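PDB 5O1L: rubber oxygenase from Streptomyces sp., which uses a non-covalently bound b-type heme to cleave the double bonds of poly(cis-1,4-isoprene) oxidatively with O2, giving oligo-isoprenoids with keto and aldehyde ends. Local coordinates for residues A40-G46 and D272-A277. Sequence-based numbering, arbitrary orientation.
Sequences ASVAGTG and DEYIPA
Ser-41 and Pro-276 sit opposite each other in a single beta bridge, made by two backbone bonds that flank the serine. Ala-277 N donates to Ala-40 O (3.0 Å), and Val-42 N returns a bond to Ile-275 O (2.9 Å), arriving almost in line with that carbonyl. The CA of Ser-41 also leans on Ile-275 O at 3.1 Å, a CA-H...O contact, so one carbonyl receives both. The third bond, Ala-43 N to Asp-272 O, is straight at the hydrogen (162°), but the donor stands above the carbonyl plane, 66° out of it.

Ser-41 sets its CB against the carbonyls of Asp-272 and Glu-273, 3.2 Å from Glu-273 O. With chi1 at 72°, OG lies between the backbone N and the carbonyl carbon, next to the 272-273 backbone; the hydroxyl gives its hydrogen to Pro-38 O and accepts from Gly-44 N (3.0 Å) in an ST motif. An alanine here would remove the hydroxyl and would probably leave Gly-44 N and Pro-38 O without this mate, the 41-44 turn being less well fixed.

Apolar contact flanks the bridge. Val-42 brings CG2 against CG2 of Ile-275 (3.7 Å), and its side chain also touches Gln-262 and Trp-110. Ala-43 sets its methyl against both CB of Asp-272 and CG of Glu-273.

Farther out, Trp-110 NE1 holds Asp-272 OD2, and Gln-262 NE2 of helix 251-267 bonds Pro-276 O. The N-terminal loop is thus fastened to the connection between helices 251-267 and 279-289, away from the heme iron site. Because all three cross-segment hydrogen bonds join main-chain atoms, the pairing itself probably depends little on side-chain identity, and the Ser-41 hydroxyl, doubly bonded within its own loop, is likely to steady the backbone that presents them.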
loop_
_atom_site.group_PDB
_atom_site.type_symbol
_atom_site.label_atom_id
_atom_site.label_comp_id
_atom_site.label_asym_id
_atom_site.label_seq_id
_atom_site.Cartn_x
_atom_site.Cartn_y
_atom_site.Cartn_z
ATOM N N ALA A 40 12.510 -16.454 -9.167
ATOM C CA ALA A 40 11.075 -16.325 -9.119
ATOM C C ALA A 40 10.639 -14.874 -9.362
ATOM O O ALA A 40 9.438 -14.568 -9.094
ATOM C CB ALA A 40 10.571 -16.794 -7.754
ATOM N N SER A 41 11.528 -14.016 -9.777
ATOM C CA SER A 41 11.251 -12.594 -9.925
ATOM C C SER A 41 10.913 -12.203 -11.354
ATOM O O SER A 41 11.118 -12.971 -12.308
ATOM C CB SER A 41 12.459 -11.787 -9.513
ATOM O OG SER A 41 13.528 -11.865 -10.462
ATOM N N VAL A 42 10.449 -10.963 -11.506
ATOM C CA VAL A 42 10.186 -10.413 -12.822
ATOM C C VAL A 42 11.443 -10.389 -13.661
ATOM O O VAL A 42 11.359 -10.602 -14.868
ATOM C CB VAL A 42 9.580 -9.007 -12.681
ATOM C CG1 VAL A 42 9.608 -8.209 -14.008
ATOM C CG2 VAL A 42 8.194 -9.046 -12.138
ATOM N N ALA A 43 12.604 -10.026 -13.070
ATOM C CA ALA A 43 13.840 -10.054 -13.867
ATOM C C ALA A 43 14.180 -11.448 -14.276
ATOM O O ALA A 43 14.677 -11.720 -15.402
ATOM C CB ALA A 43 14.971 -9.506 -13.063
ATOM N N GLY A 44 14.011 -12.402 -13.366
ATOM C CA GLY A 44 14.173 -13.812 -13.717
ATOM C C GLY A 44 15.538 -14.335 -13.553
ATOM O O GLY A 44 15.678 -15.572 -13.587
ATOM N N THR A 45 16.520 -13.448 -13.394
ATOM C CA THR A 45 17.908 -13.781 -13.268
ATOM C C THR A 45 18.587 -12.599 -12.595
ATOM O O THR A 45 18.018 -11.490 -12.380
ATOM C CB THR A 45 18.492 -14.194 -14.649
ATOM O OG1 THR A 45 19.743 -14.887 -14.460
ATOM C CG2 THR A 45 18.631 -12.996 -15.535
ATOM N N GLY A 46 19.793 -12.849 -12.147
ATOM C CA GLY A 46 20.556 -11.835 -11.457
ATOM C C GLY A 46 21.544 -12.509 -10.521
ATOM O O GLY A 46 21.499 -13.667 -10.378
ATOM N N ASP A 272 13.536 -5.159 -10.237
ATOM C CA ASP A 272 12.798 -6.267 -10.813
ATOM C C ASP A 272 13.258 -7.581 -10.245
ATOM O O ASP A 272 12.469 -8.548 -10.324
ATOM C CB ASP A 272 12.917 -6.276 -12.316
ATOM C CG ASP A 272 12.252 -5.103 -13.002
ATOM O OD1 ASP A 272 11.485 -4.373 -12.281
ATOM O OD2 ASP A 272 12.459 -4.949 -14.238
ATOM N N GLU A 273 14.465 -7.679 -9.717
ATOM C CA GLU A 273 14.937 -8.915 -9.122
ATOM C C GLU A 273 14.243 -9.286 -7.804
ATOM O O GLU A 273 14.421 -10.408 -7.351
ATOM C CB GLU A 273 16.456 -8.787 -8.788
ATOM C CG GLU A 273 17.299 -8.651 -10.008
ATOM C CD GLU A 273 18.774 -8.372 -9.735
ATOM O OE1 GLU A 273 19.228 -8.356 -8.544
ATOM O OE2 GLU A 273 19.474 -8.178 -10.773
ATOM N N TYR A 274 13.433 -8.379 -7.263
ATOM C CA TYR A 274 12.691 -8.619 -6.022
ATOM C C TYR A 274 11.183 -8.647 -6.187
ATOM O O TYR A 274 10.445 -8.861 -5.225
ATOM C CB TYR A 274 13.085 -7.601 -4.900
ATOM C CG TYR A 274 14.592 -7.567 -4.685
ATOM C CD1 TYR A 274 15.333 -8.683 -4.476
ATOM C CD2 TYR A 274 15.232 -6.367 -4.772
ATOM C CE1 TYR A 274 16.682 -8.617 -4.253
ATOM C CE2 TYR A 274 16.596 -6.266 -4.589
ATOM C CZ TYR A 274 17.283 -7.423 -4.326
ATOM O OH TYR A 274 18.689 -7.350 -4.124
ATOM N N ILE A 275 10.685 -8.363 -7.363
ATOM C CA ILE A 275 9.216 -8.353 -7.596
ATOM C C ILE A 275 8.776 -9.743 -8.021
ATOM O O ILE A 275 9.337 -10.287 -8.967
ATOM C CB ILE A 275 8.861 -7.335 -8.730
ATOM C CG1 ILE A 275 9.409 -5.928 -8.432
ATOM C CG2 ILE A 275 7.374 -7.347 -8.985
ATOM C CD1 ILE A 275 9.260 -4.974 -9.569
ATOM N N PRO A 276 7.828 -10.364 -7.337
ATOM C CA PRO A 276 7.423 -11.714 -7.740
ATOM C C PRO A 276 6.839 -11.773 -9.096
ATOM O O PRO A 276 6.056 -10.909 -9.473
ATOM C CB PRO A 276 6.387 -12.177 -6.694
ATOM C CG PRO A 276 6.149 -10.992 -5.861
ATOM C CD PRO A 276 7.072 -9.860 -6.200
ATOM N N ALA A 277 7.189 -12.806 -9.876
ATOM C CA ALA A 277 6.696 -12.910 -11.250
ATOM C C ALA A 277 5.284 -13.488 -11.406
ATOM O O ALA A 277 4.609 -13.200 -12.384
ATOM C CB ALA A 277 7.621 -13.780 -12.152
#